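Local coordinates for protein putative metal-dependent phosphoesterase (Bifidobacterium adolescentis, PDB 3O0F) that hydrolyses phosphoesters with the help of bound iron and zinc ions and binds adenosine monophosphate in a pocket beside them, at residues Q13-H18 against D279-I284; A78-V83 against D216-A221; A54-A59 against Y92-E97; L230-R235 against E240-L245. One frame throughout, in Å; residues are numbered along the deposited sequence. Where two conformers were deposited one is given.

How the contacts relate
Contacts 1, 2 and 4 all reach the same mixed sheet, each with a different chemistry: contact 1 lays helix 278-287 on edge strand 15-19 by apolar packing, contact 4 mixes leucines and a valine with a hydrogen bond from an arginine to a backbone carbonyl, and contact 2, at a hairpin turn, is polar. Contact 3 is aromatic and lies on the opposite side of the chain's centre from contact 4. Contact 1 is wholly buried, whereas the others each have residues at or near the surface: Glu81 in contact 2, Pro94 in contact 3, Arg242 and Arg235 in contact 4. His18 of contact 1 meets Glu231 of contact 4, while Asp216 of contact 2 pairs with Arg244 of contact 4.

Contact 1 of 4, residues Q13-H18 against D279-I284. With FE (Fe (III) ion), chain E.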
loop_
_atom_site.group_PDB
_atom_site.type_symbol
_atom_site.label_atom_id
_atom_site.label_comp_id
_atom_site.label_asym_id
_atom_site.label_seq_id
_atom_site.Cartn_x
_atom_site.Cartn_y
_atom_site.Cartn_z
ATOM N N GLN A 13 4.465 19.834 7.288
ATOM C CA GLN A 13 5.421 19.610 6.191
ATOM C C GLN A 13 6.205 18.325 6.395
ATOM O O GLN A 13 6.345 17.873 7.512
ATOM C CB GLN A 13 6.387 20.767 5.947
ATOM C CG GLN A 13 6.967 21.408 7.159
ATOM C CD GLN A 13 6.326 22.755 7.447
ATOM O OE1 GLN A 13 5.922 23.471 6.519
ATOM N NE2 GLN A 13 6.249 23.118 8.735
ATOM N N GLY A 14 6.659 17.735 5.300
ATOM C CA GLY A 14 7.345 16.446 5.330
ATOM C C GLY A 14 7.117 15.635 4.071
ATOM O O GLY A 14 6.997 16.173 2.977
ATOM N N TRP A 15 7.030 14.322 4.240
ATOM C CA TRP A 15 7.064 13.412 3.117
ATOM C C TRP A 15 5.730 12.680 3.059
ATOM O O TRP A 15 5.220 12.295 4.100
ATOM C CB TRP A 15 8.152 12.369 3.348
ATOM C CG TRP A 15 9.545 12.841 3.302
ATOM C CD1 TRP A 15 10.129 13.864 4.023
ATOM C CD2 TRP A 15 10.593 12.236 2.548
ATOM N NE1 TRP A 15 11.482 13.931 3.720
ATOM C CE2 TRP A 15 11.778 12.962 2.802
ATOM C CE3 TRP A 15 10.636 11.154 1.659
ATOM C CZ2 TRP A 15 12.994 12.624 2.221
ATOM C CZ3 TRP A 15 11.840 10.825 1.078
ATOM C CH2 TRP A 15 12.992 11.552 1.346
ATOM N N ASP A 16 5.215 12.400 1.863
ATOM C CA ASP A 16 4.072 11.504 1.738
ATOM C C ASP A 16 4.623 10.111 1.386
ATOM O O ASP A 16 5.077 9.892 0.255
ATOM C CB ASP A 16 3.114 11.997 0.650
ATOM C CG ASP A 16 1.839 11.164 0.566
ATOM O OD1 ASP A 16 1.772 10.102 1.184
ATOM O OD2 ASP A 16 0.870 11.589 -0.082
ATOM N N ILE A 17 4.612 9.175 2.338
ATOM C CA ILE A 17 5.308 7.897 2.089
ATOM C C ILE A 17 4.384 6.732 1.714
ATOM O O ILE A 17 4.778 5.576 1.764
ATOM C CB ILE A 17 6.283 7.514 3.242
ATOM C CG1 ILE A 17 5.546 7.083 4.496
ATOM C CG2 ILE A 17 7.240 8.655 3.527
ATOM C CD1 ILE A 17 6.482 6.662 5.588
ATOM N N HIS A 18 3.144 7.052 1.350
ATOM C CA HIS A 18 2.143 6.042 1.021
ATOM C C HIS A 18 1.407 6.398 -0.289
ATOM O O HIS A 18 0.304 6.945 -0.250
ATOM C CB HIS A 18 1.162 5.969 2.172
ATOM C CG HIS A 18 0.336 4.728 2.195
ATOM N ND1 HIS A 18 -0.296 4.281 3.346
ATOM C CD2 HIS A 18 -0.001 3.861 1.207
ATOM C CE1 HIS A 18 -0.955 3.168 3.062
ATOM N NE2 HIS A 18 -0.792 2.897 1.775
ATOM N N ASP A 279 12.244 14.082 10.501
ATOM C CA ASP A 279 13.005 13.259 11.444
ATOM C C ASP A 279 12.705 11.793 11.333
ATOM O O ASP A 279 13.620 10.981 11.431
ATOM C CB ASP A 279 12.793 13.697 12.898
ATOM C CG ASP A 279 13.383 15.088 13.168
ATOM O OD1 ASP A 279 14.189 15.560 12.333
ATOM O OD2 ASP A 279 13.014 15.715 14.193
ATOM N N THR A 280 11.440 11.446 11.159
ATOM C CA THR A 280 11.043 10.054 11.093
ATOM C C THR A 280 11.541 9.463 9.777
ATOM O O THR A 280 12.025 8.336 9.765
ATOM C CB THR A 280 9.506 9.874 11.232
ATOM O OG1 THR A 280 9.087 10.373 12.501
ATOM C CG2 THR A 280 9.122 8.411 11.123
ATOM N N VAL A 281 11.507 10.234 8.694
ATOM C CA VAL A 281 12.058 9.724 7.385
ATOM C C VAL A 281 13.546 9.520 7.498
ATOM O O VAL A 281 14.074 8.494 7.091
ATOM C CB VAL A 281 11.720 10.630 6.215
ATOM C CG1 VAL A 281 12.387 10.191 4.942
ATOM C CG2 VAL A 281 10.204 10.699 6.007
ATOM N N ARG A 282 14.244 10.471 8.115
ATOM C CA ARG A 282 15.683 10.283 8.415
ATOM C C ARG A 282 15.967 8.962 9.043
ATOM O O ARG A 282 16.863 8.209 8.622
ATOM C CB ARG A 282 16.207 11.384 9.348
ATOM C CG ARG A 282 17.131 12.287 8.719
ATOM C CD ARG A 282 17.754 13.251 9.712
ATOM N NE ARG A 282 17.854 14.514 9.036
ATOM C CZ ARG A 282 17.005 15.534 9.150
ATOM N NH1 ARG A 282 15.998 15.526 10.018
ATOM N NH2 ARG A 282 17.224 16.613 8.415
ATOM N N GLU A 283 15.195 8.663 10.054
ATOM C CA GLU A 283 15.351 7.429 10.788
ATOM C C GLU A 283 15.020 6.209 9.929
ATOM O O GLU A 283 15.699 5.195 10.025
ATOM C CB GLU A 283 14.541 7.489 12.088
ATOM C CG GLU A 283 14.733 6.315 13.070
ATOM C CD GLU A 283 16.191 6.006 13.488
ATOM O OE1 GLU A 283 17.080 6.894 13.468
ATOM O OE2 GLU A 283 16.436 4.832 13.868
ATOM N N ILE A 284 14.023 6.289 9.063
ATOM C CA ILE A 284 13.752 5.168 8.172
ATOM C C ILE A 284 14.968 4.873 7.276
ATOM O O ILE A 284 15.339 3.697 7.008
ATOM C CB ILE A 284 12.494 5.423 7.319
ATOM C CG1 ILE A 284 11.238 5.467 8.210
ATOM C CG2 ILE A 284 12.334 4.315 6.213
ATOM C CD1 ILE A 284 9.942 5.875 7.476
HETATM FE FE FE E . -2.132 1.847 0.368
HETATM O O HOH W 1 -3.314 1.495 2.046
#
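A valine methyl sits almost squarely over the indole of Trp15: Val281 CG1 is 3.5 Å from the centroid of the six-membered ring and only 9° off its normal, a well-centred CH-pi contact. The setting is the PHP domain, where strand 15-19 forms one edge of the mixed sheet and helix 278-287 packs against it, far along the chain. The second branch of the same valine does separate work, with Val281 CG2 3.5 Å from Trp15 CG, above the CG corner of the five-membered ring. The valine torsion turns CG1 anti to the backbone N (chi1 174°) and leaves CG2 beside it, and the two methyls lie roughly along the length of the indole. One turn further on, Ile284 and Ile17 extend toward each other tip to tip, and Phe90 and residues of strand 255-258 close round the pair. The strand thus faces two ways. Trp15 and Ile17 supply the apolar side, while the next residue, His18, leads to an iron site shared with His20, Glu75, Asp261 and a water. There the ring is held at both nitrogens: ND1 is hydrogen-bonded to Glu231 OE2, and His18 NE2 lies 2.2 Å from the iron.

Contact 2 of 4, residues A78-V83 against D216-A221; sequences AVDEDV and DEQLDA
Gln218 leaves its helix with CG anti to its carbonyl carbon (chi1 -62°) and then runs extended, carrying its amide across to the turn at 80-83; Asp80 answers with CG anti to the backbone N, which places its carboxylate alongside the incoming chain. The two side chains run antiparallel, side by side, and their carboxylate and amide planes stand 80° apart. Gln218 NE2 gives a weak hydrogen bond to Asp80 OD1, 3.1 Å long and bent to 144° at the hydrogen. Glu81 runs counter to the glutamine chain, its carboxylate nearly parallel to the amide; Glu81 OE1 is 3.1 Å from Gln218 NE2, but the N-H points poorly at it, so no hydrogen bond is made. The other end of the amide is settled separately, since Gln218 OE1 accepts from Ser215 N and Arg212, which fixes the rotation of the group. Water 2 adds a second bridge, donating to Asp80 OD2 at 2.5 Å and to Gln218 O at 2.8 Å; OD2 also bonds Thr185. Asp80 to Val83 form a type II' beta turn, the link of a tight two-residue hairpin, closed by Val83 N to Asp80 O and Asp80 N to Val83 O. The contact therefore joins the turn between antiparallel strands 70-80 and 83-90 to the start of helix 216-225, with helix 185-194 beside Asp80 and helix 239-252 packed against Leu219.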
loop_
_atom_site.group_PDB
_atom_site.type_symbol
_atom_site.label_atom_id
_atom_site.label_comp_id
_atom_site.label_asym_id
_atom_site.label_seq_id
_atom_site.Cartn_x
_atom_site.Cartn_y
_atom_site.Cartn_z
ATOM N N ALA A 78 -1.102 -8.842 3.841
ATOM C CA ALA A 78 -0.853 -9.796 4.873
ATOM C C ALA A 78 -2.131 -10.069 5.684
ATOM O O ALA A 78 -3.150 -9.405 5.491
ATOM C CB ALA A 78 0.321 -9.327 5.784
ATOM N N VAL A 79 -2.065 -11.072 6.551
ATOM C CA VAL A 79 -3.179 -11.423 7.427
ATOM C C VAL A 79 -2.681 -11.791 8.814
ATOM O O VAL A 79 -1.619 -12.393 8.955
ATOM C CB VAL A 79 -4.031 -12.609 6.856
ATOM C CG1 VAL A 79 -3.152 -13.822 6.541
ATOM C CG2 VAL A 79 -5.114 -12.999 7.847
ATOM N N ASP A 80 -3.466 -11.448 9.834
ATOM C CA ASP A 80 -3.177 -11.822 11.214
ATOM C C ASP A 80 -4.425 -12.384 11.933
ATOM O O ASP A 80 -5.370 -11.654 12.258
ATOM C CB ASP A 80 -2.610 -10.616 11.956
ATOM C CG ASP A 80 -1.900 -11.004 13.225
ATOM O OD1 ASP A 80 -2.417 -11.912 13.909
ATOM O OD2 ASP A 80 -0.864 -10.378 13.557
ATOM N N GLU A 81 -4.428 -13.691 12.192
ATOM C CA GLU A 81 -5.654 -14.376 12.627
ATOM C C GLU A 81 -6.716 -14.025 11.597
ATOM O O GLU A 81 -6.479 -14.270 10.433
ATOM C CB GLU A 81 -6.011 -14.024 14.076
ATOM C CG GLU A 81 -4.902 -14.507 15.079
ATOM C CD GLU A 81 -4.855 -13.724 16.413
ATOM O OE1 GLU A 81 -5.835 -12.997 16.739
ATOM O OE2 GLU A 81 -3.820 -13.828 17.128
ATOM N N ASP A 82 -7.846 -13.432 11.953
ATOM C CA ASP A 82 -8.857 -13.127 10.909
ATOM C C ASP A 82 -8.804 -11.684 10.357
ATOM O O ASP A 82 -9.749 -11.238 9.702
ATOM C CB ASP A 82 -10.281 -13.458 11.414
ATOM C CG ASP A 82 -10.671 -12.654 12.661
ATOM O OD1 ASP A 82 -9.790 -12.394 13.524
ATOM O OD2 ASP A 82 -11.862 -12.286 12.782
ATOM N N VAL A 83 -7.716 -10.959 10.610
ATOM C CA VAL A 83 -7.655 -9.540 10.305
ATOM C C VAL A 83 -6.769 -9.320 9.065
ATOM O O VAL A 83 -5.616 -9.732 9.053
ATOM C CB VAL A 83 -7.081 -8.715 11.496
ATOM C CG1 VAL A 83 -7.134 -7.230 11.199
ATOM C CG2 VAL A 83 -7.784 -9.035 12.839
ATOM N N ASP A 216 -4.227 -4.850 20.720
ATOM C CA ASP A 216 -2.934 -4.524 21.338
ATOM C C ASP A 216 -2.007 -5.735 21.416
ATOM O O ASP A 216 -0.796 -5.588 21.233
ATOM C CB ASP A 216 -3.105 -3.994 22.769
ATOM C CG ASP A 216 -3.852 -2.629 22.829
ATOM O OD1 ASP A 216 -4.243 -2.105 21.769
ATOM O OD2 ASP A 216 -4.017 -2.071 23.942
ATOM N N GLU A 217 -2.561 -6.892 21.767
ATOM C CA GLU A 217 -1.791 -8.149 21.833
ATOM C C GLU A 217 -1.194 -8.526 20.471
ATOM O O GLU A 217 -0.038 -8.905 20.405
ATOM C CB GLU A 217 -2.624 -9.326 22.436
ATOM C CG GLU A 217 -2.896 -9.135 23.946
ATOM C CD GLU A 217 -3.208 -10.416 24.809
ATOM O OE1 GLU A 217 -4.361 -10.940 24.808
ATOM O OE2 GLU A 217 -2.301 -10.828 25.574
ATOM N N GLN A 218 -1.964 -8.405 19.391
ATOM C CA GLN A 218 -1.440 -8.691 18.049
ATOM C C GLN A 218 -0.365 -7.682 17.669
ATOM O O GLN A 218 0.623 -8.042 17.023
ATOM C CB GLN A 218 -2.538 -8.707 16.985
ATOM C CG GLN A 218 -3.618 -9.803 17.186
ATOM C CD GLN A 218 -4.767 -9.639 16.217
ATOM O OE1 GLN A 218 -5.603 -8.737 16.375
ATOM N NE2 GLN A 218 -4.839 -10.533 15.197
ATOM N N LEU A 219 -0.552 -6.417 18.057
ATOM C CA LEU A 219 0.462 -5.418 17.808
ATOM C C LEU A 219 1.716 -5.724 18.604
ATOM O O LEU A 219 2.811 -5.565 18.071
ATOM C CB LEU A 219 -0.032 -3.977 18.073
ATOM C CG LEU A 219 -1.005 -3.446 17.002
ATOM C CD1 LEU A 219 -1.605 -2.103 17.383
ATOM C CD2 LEU A 219 -0.311 -3.359 15.631
ATOM N N ASP A 220 1.565 -6.191 19.857
ATOM C CA ASP A 220 2.712 -6.508 20.694
ATOM C C ASP A 220 3.537 -7.624 20.096
ATOM O O ASP A 220 4.744 -7.500 20.068
ATOM C CB ASP A 220 2.318 -6.872 22.117
ATOM C CG ASP A 220 1.882 -5.654 22.933
ATOM O OD1 ASP A 220 2.233 -4.505 22.571
ATOM O OD2 ASP A 220 1.181 -5.857 23.945
ATOM N N ALA A 221 2.877 -8.648 19.563
ATOM C CA ALA A 221 3.552 -9.777 18.924
ATOM C C ALA A 221 4.289 -9.374 17.645
ATOM O O ALA A 221 5.409 -9.865 17.354
ATOM C CB ALA A 221 2.582 -10.904 18.680
HETATM O O HOH W 2 0.236 -10.500 15.768
#

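Contact 3 of 4, residues A54-A59 against Y92-E97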
loop_
_atom_site.group_PDB
_atom_site.type_symbol
_atom_site.label_atom_id
_atom_site.label_comp_id
_atom_site.label_asym_id
_atom_site.label_seq_id
_atom_site.Cartn_x
_atom_site.Cartn_y
_atom_site.Cartn_z
ATOM N N ALA A 54 8.154 -3.146 -8.867
ATOM C CA ALA A 54 8.284 -2.981 -10.339
ATOM C C ALA A 54 8.451 -1.520 -10.789
ATOM O O ALA A 54 9.090 -1.243 -11.815
ATOM C CB ALA A 54 7.092 -3.674 -11.075
ATOM N N GLY A 55 7.892 -0.572 -10.031
ATOM C CA GLY A 55 8.068 0.844 -10.320
ATOM C C GLY A 55 9.269 1.537 -9.698
ATOM O O GLY A 55 9.434 2.737 -9.839
ATOM N N TRP A 56 10.117 0.801 -8.986
ATOM C CA TRP A 56 11.285 1.397 -8.338
ATOM C C TRP A 56 12.276 2.094 -9.280
ATOM O O TRP A 56 12.656 3.218 -9.038
ATOM C CB TRP A 56 12.016 0.329 -7.495
ATOM C CG TRP A 56 11.366 0.033 -6.188
ATOM C CD1 TRP A 56 10.033 0.193 -5.845
ATOM C CD2 TRP A 56 12.002 -0.528 -5.043
ATOM N NE1 TRP A 56 9.850 -0.137 -4.548
ATOM C CE2 TRP A 56 11.038 -0.613 -4.033
ATOM C CE3 TRP A 56 13.309 -0.934 -4.765
ATOM C CZ2 TRP A 56 11.334 -1.119 -2.768
ATOM C CZ3 TRP A 56 13.610 -1.396 -3.508
ATOM C CH2 TRP A 56 12.633 -1.490 -2.524
ATOM N N ASP A 57 12.730 1.418 -10.326
ATOM C CA ASP A 57 13.622 2.047 -11.325
ATOM C C ASP A 57 13.023 3.324 -11.917
ATOM O O ASP A 57 13.656 4.349 -11.946
ATOM C CB ASP A 57 13.943 1.074 -12.466
ATOM C CG ASP A 57 14.845 -0.098 -12.023
ATOM O OD1 ASP A 57 15.364 -0.085 -10.885
ATOM O OD2 ASP A 57 15.025 -1.049 -12.827
ATOM N N GLU A 58 11.775 3.271 -12.354
ATOM C CA GLU A 58 11.101 4.493 -12.829
ATOM C C GLU A 58 11.042 5.610 -11.776
ATOM O O GLU A 58 11.310 6.780 -12.095
ATOM C CB GLU A 58 9.699 4.178 -13.353
ATOM C CG GLU A 58 9.770 3.472 -14.702
ATOM C CD GLU A 58 8.440 3.410 -15.437
ATOM O OE1 GLU A 58 7.473 4.133 -15.061
ATOM O OE2 GLU A 58 8.370 2.628 -16.420
ATOM N N ALA A 59 10.682 5.265 -10.544
ATOM C CA ALA A 59 10.614 6.268 -9.471
ATOM C C ALA A 59 11.995 6.883 -9.218
ATOM O O ALA A 59 12.134 8.080 -9.038
ATOM C CB ALA A 59 10.048 5.633 -8.149
ATOM N N TYR A 92 14.480 -1.778 1.574
ATOM C CA TYR A 92 14.995 -3.150 1.714
ATOM C C TYR A 92 15.673 -3.567 0.421
ATOM O O TYR A 92 15.465 -2.941 -0.625
ATOM C CB TYR A 92 13.879 -4.114 2.082
ATOM C CG TYR A 92 12.786 -4.190 1.083
ATOM C CD1 TYR A 92 12.842 -5.083 0.034
ATOM C CD2 TYR A 92 11.679 -3.362 1.186
ATOM C CE1 TYR A 92 11.830 -5.165 -0.884
ATOM C CE2 TYR A 92 10.654 -3.416 0.260
ATOM C CZ TYR A 92 10.724 -4.319 -0.760
ATOM O OH TYR A 92 9.711 -4.368 -1.671
ATOM N N ASP A 93 16.477 -4.623 0.475
ATOM C CA ASP A 93 17.144 -5.139 -0.732
ATOM C C ASP A 93 16.157 -5.776 -1.708
ATOM O O ASP A 93 15.598 -6.830 -1.430
ATOM C CB ASP A 93 18.234 -6.128 -0.339
ATOM C CG ASP A 93 18.851 -6.847 -1.520
ATOM O OD1 ASP A 93 18.579 -6.484 -2.711
ATOM O OD2 ASP A 93 19.571 -7.838 -1.224
ATOM N N PRO A 94 15.925 -5.142 -2.864
ATOM C CA PRO A 94 14.890 -5.688 -3.768
ATOM C C PRO A 94 15.224 -7.050 -4.384
ATOM O O PRO A 94 14.334 -7.757 -4.809
ATOM C CB PRO A 94 14.758 -4.607 -4.841
ATOM C CG PRO A 94 16.086 -3.968 -4.901
ATOM C CD PRO A 94 16.593 -3.965 -3.458
ATOM N N SER A 95 16.487 -7.419 -4.396
ATOM C CA SER A 95 16.895 -8.713 -4.926
ATOM C C SER A 95 16.851 -9.822 -3.861
ATOM O O SER A 95 17.139 -10.960 -4.161
ATOM C CB SER A 95 18.317 -8.592 -5.501
ATOM O OG SER A 95 19.216 -8.451 -4.408
ATOM N N ASN A 96 16.520 -9.504 -2.615
ATOM C CA ASN A 96 16.412 -10.532 -1.574
ATOM C C ASN A 96 15.472 -11.659 -2.024
ATOM O O ASN A 96 14.355 -11.404 -2.438
ATOM C CB ASN A 96 15.961 -9.883 -0.260
ATOM C CG ASN A 96 15.730 -10.884 0.828
ATOM O OD1 ASN A 96 14.642 -11.471 0.916
ATOM N ND2 ASN A 96 16.757 -11.093 1.684
ATOM N N GLU A 97 15.949 -12.906 -1.973
ATOM C CA GLU A 97 15.236 -14.055 -2.570
ATOM C C GLU A 97 13.945 -14.412 -1.815
ATOM O O GLU A 97 12.973 -14.839 -2.442
ATOM C CB GLU A 97 16.185 -15.291 -2.676
ATOM C CG GLU A 97 15.572 -16.607 -3.292
ATOM C CD GLU A 97 16.558 -17.815 -3.305
ATOM O OE1 GLU A 97 17.536 -17.771 -4.087
ATOM O OE2 GLU A 97 16.362 -18.814 -2.546
#
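Trp56 pushes the far end of its indole over one face of the Tyr92 ring, with CH2 3.8 Å above the phenol plane and displaced toward the rim. The side chains cross at about a right angle, yet the rings form an oblique pair, planes at 55°. With CG between the backbone N and carbonyl carbon (chi1 60°), Tyr92 turns a face of its ring to the indole rim. From the edge of the indole, near its plane, comes the backbone: Tyr92 O is 3.7 Å from Trp56 CH2. Pro94 meets the same end of the ring obliquely, its CB 3.7 Å from Trp56 CZ3. In the PHP domain this links the first turn of helix 56-66 to the loop between strand 83-90 and helix 97-124. The loop has a shape of its own: Asp93 to Asn96 make a type I beta turn, and Asp93 OD1 accepts from Ser95 N at 2.8 Å in an Asx turn, as well as from Ser95 OG at 2.7 Å. Asn96 is the N-cap of the helix that follows. Both aromatic polar ends reach strand 70-80, Trp56 NE1 bonding to Gly73 O and Tyr92 OH to Thr74 OG1.

Contact 4 of 4, residues L230-R235 against E240-L245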
loop_
_atom_site.group_PDB
_atom_site.type_symbol
_atom_site.label_atom_id
_atom_site.label_comp_id
_atom_site.label_asym_id
_atom_site.label_seq_id
_atom_site.Cartn_x
_atom_site.Cartn_y
_atom_site.Cartn_z
ATOM N N LEU A 230 4.173 2.475 13.082
ATOM C CA LEU A 230 2.715 2.553 12.903
ATOM C C LEU A 230 2.376 3.800 12.100
ATOM O O LEU A 230 2.868 4.883 12.401
ATOM C CB LEU A 230 2.058 2.705 14.279
ATOM C CG LEU A 230 2.253 1.533 15.258
ATOM C CD1 LEU A 230 1.554 1.819 16.590
ATOM C CD2 LEU A 230 1.745 0.240 14.636
ATOM N N GLU A 231 1.554 3.626 11.066
ATOM C CA GLU A 231 1.024 4.707 10.287
ATOM C C GLU A 231 -0.162 5.261 11.051
ATOM O O GLU A 231 -1.176 4.573 11.199
ATOM C CB GLU A 231 0.576 4.175 8.915
ATOM C CG GLU A 231 -0.086 5.215 8.068
ATOM C CD GLU A 231 -0.398 4.707 6.674
ATOM O OE1 GLU A 231 -1.160 3.716 6.555
ATOM O OE2 GLU A 231 0.113 5.299 5.692
ATOM N N VAL A 232 -0.013 6.491 11.551
ATOM C CA VAL A 232 -1.012 7.127 12.347
ATOM C C VAL A 232 -1.775 8.166 11.565
ATOM O O VAL A 232 -3.034 8.243 11.653
ATOM C CB VAL A 232 -0.405 7.777 13.645
ATOM C CG1 VAL A 232 -1.492 8.552 14.401
ATOM C CG2 VAL A 232 0.227 6.678 14.530
ATOM N N TRP A 233 -1.043 8.969 10.803
ATOM C CA TRP A 233 -1.660 10.093 10.108
ATOM C C TRP A 233 -2.178 9.587 8.767
ATOM O O TRP A 233 -1.451 9.554 7.768
ATOM C CB TRP A 233 -0.688 11.240 9.948
ATOM C CG TRP A 233 0.176 11.497 11.167
ATOM C CD1 TRP A 233 1.523 11.467 11.221
ATOM C CD2 TRP A 233 -0.279 11.846 12.475
ATOM N NE1 TRP A 233 1.953 11.796 12.497
ATOM C CE2 TRP A 233 0.860 12.017 13.285
ATOM C CE3 TRP A 233 -1.551 12.049 13.037
ATOM C CZ2 TRP A 233 0.773 12.366 14.646
ATOM C CZ3 TRP A 233 -1.647 12.399 14.384
ATOM C CH2 TRP A 233 -0.483 12.557 15.171
ATOM N N HIS A 234 -3.447 9.174 8.768
ATOM C CA HIS A 234 -4.072 8.530 7.614
ATOM C C HIS A 234 -5.565 8.769 7.740
ATOM O O HIS A 234 -6.125 8.680 8.825
ATOM C CB HIS A 234 -3.764 7.044 7.597
ATOM C CG HIS A 234 -4.259 6.309 6.376
ATOM N ND1 HIS A 234 -5.570 5.928 6.216
ATOM C CD2 HIS A 234 -3.598 5.830 5.292
ATOM C CE1 HIS A 234 -5.713 5.296 5.065
ATOM N NE2 HIS A 234 -4.528 5.205 4.493
ATOM N N ARG A 235 -6.209 9.078 6.628
ATOM C CA ARG A 235 -7.642 9.418 6.655
ATOM C C ARG A 235 -8.534 8.282 7.179
ATOM O O ARG A 235 -9.603 8.569 7.701
ATOM C CB ARG A 235 -8.132 9.867 5.273
ATOM C CG ARG A 235 -8.209 8.754 4.192
ATOM C CD ARG A 235 -9.207 9.125 3.111
ATOM N NE ARG A 235 -8.895 10.429 2.500
ATOM C CZ ARG A 235 -9.759 11.172 1.802
ATOM N NH1 ARG A 235 -11.006 10.783 1.585
ATOM N NH2 ARG A 235 -9.360 12.305 1.301
ATOM N N GLU A 240 -9.830 8.576 18.097
ATOM C CA GLU A 240 -9.566 7.681 19.220
ATOM C C GLU A 240 -8.457 6.674 18.909
ATOM O O GLU A 240 -7.697 6.295 19.797
ATOM C CB GLU A 240 -10.847 6.927 19.605
ATOM C CG GLU A 240 -11.438 6.111 18.450
ATOM C CD GLU A 240 -12.595 6.789 17.737
ATOM O OE1 GLU A 240 -12.618 8.047 17.660
ATOM O OE2 GLU A 240 -13.476 6.035 17.248
ATOM N N GLN A 241 -8.400 6.232 17.654
ATOM C CA GLN A 241 -7.474 5.227 17.209
ATOM C C GLN A 241 -6.099 5.859 17.020
ATOM O O GLN A 241 -5.106 5.234 17.287
ATOM C CB GLN A 241 -7.926 4.569 15.894
ATOM C CG GLN A 241 -9.075 3.555 16.027
ATOM C CD GLN A 241 -8.744 2.419 17.010
ATOM O OE1 GLN A 241 -7.598 1.966 17.054
ATOM N NE2 GLN A 241 -9.739 1.952 17.778
ATOM N N ARG A 242 -6.050 7.085 16.508
ATOM C CA ARG A 242 -4.791 7.833 16.476
ATOM C C ARG A 242 -4.225 7.937 17.874
ATOM O O ARG A 242 -3.052 7.624 18.069
ATOM C CB ARG A 242 -4.973 9.200 15.799
ATOM C CG ARG A 242 -5.441 9.100 14.358
ATOM C CD ARG A 242 -5.488 10.503 13.715
ATOM N NE ARG A 242 -5.929 10.455 12.320
ATOM C CZ ARG A 242 -5.755 11.437 11.440
ATOM N NH1 ARG A 242 -5.141 12.558 11.803
ATOM N NH2 ARG A 242 -6.164 11.285 10.200
ATOM N N GLU A 243 -5.033 8.294 18.870
ATOM C CA GLU A 243 -4.488 8.377 20.257
ATOM C C GLU A 243 -4.018 7.024 20.784
ATOM O O GLU A 243 -2.976 6.913 21.411
ATOM C CB GLU A 243 -5.501 8.948 21.243
ATOM C CG GLU A 243 -5.672 10.486 21.141
ATOM C CD GLU A 243 -6.997 10.970 21.743
ATOM O OE1 GLU A 243 -7.607 10.197 22.533
ATOM O OE2 GLU A 243 -7.440 12.107 21.418
ATOM N N ARG A 244 -4.782 5.986 20.493
ATOM C CA ARG A 244 -4.402 4.631 20.897
ATOM C C ARG A 244 -3.051 4.225 20.243
ATOM O O ARG A 244 -2.136 3.727 20.901
ATOM C CB ARG A 244 -5.549 3.669 20.548
ATOM C CG ARG A 244 -5.153 2.213 20.459
ATOM C CD ARG A 244 -6.353 1.279 20.389
ATOM N NE ARG A 244 -5.817 -0.064 20.220
ATOM C CZ ARG A 244 -5.689 -0.709 19.065
ATOM N NH1 ARG A 244 -6.172 -0.205 17.935
ATOM N NH2 ARG A 244 -5.093 -1.906 19.042
ATOM N N LEU A 245 -2.899 4.466 18.958
ATOM C CA LEU A 245 -1.687 4.038 18.263
ATOM C C LEU A 245 -0.459 4.875 18.685
ATOM O O LEU A 245 0.649 4.355 18.762
ATOM C CB LEU A 245 -1.920 4.100 16.727
ATOM C CG LEU A 245 -2.972 3.167 16.093
ATOM C CD1 LEU A 245 -3.213 3.603 14.619
ATOM C CD2 LEU A 245 -2.570 1.652 16.120
#
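The carbonyl oxygen of His234 accepts a hydrogen bond from Arg242 NH2 at 2.9 Å, the one hydrogen bond between residues 230-235 and 240-245. It is far from straight, with 138° at the hydrogen, and the donor comes from above the carbonyl plane instead of along a lone pair. Arg242 gets there by starting with CG anti to its carbonyl carbon and running extended to NE, over the backbone of residues 232-234. NE is held separately by Asn237 O in the connecting loop, so two carbonyls hold the guanidinium. Its NH1 lies at the edge of the Trp233 indole, near the ring plane, 3.8 Å from CE3; with the two planes 73° apart this is not a cation-pi stack. Nearer the helix backbone the contact turns apolar. Val232 CG1 rests 3.8 Å from Arg242 CB, and its other branch, CG2, is 4.0 Å from Leu245 CB. Leu230 CD1 reaches back to the helix, 3.5 Å from Leu245 O. The strand and helix run at 139° to each other, as the first two elements of a beta-alpha-beta crossover that returns to strand 255-258. Whereas Leu230 and Val232 meet the helix, Glu231 between them points away from it, and its OE1 bonds the backbone N of His203, a ligand of the second iron. The chemistry implies that Arg242 tethers the backbone at His234, whose ring bonds the iron ligand Asp261 through NE2, which is consistent with a second-shell part for His234.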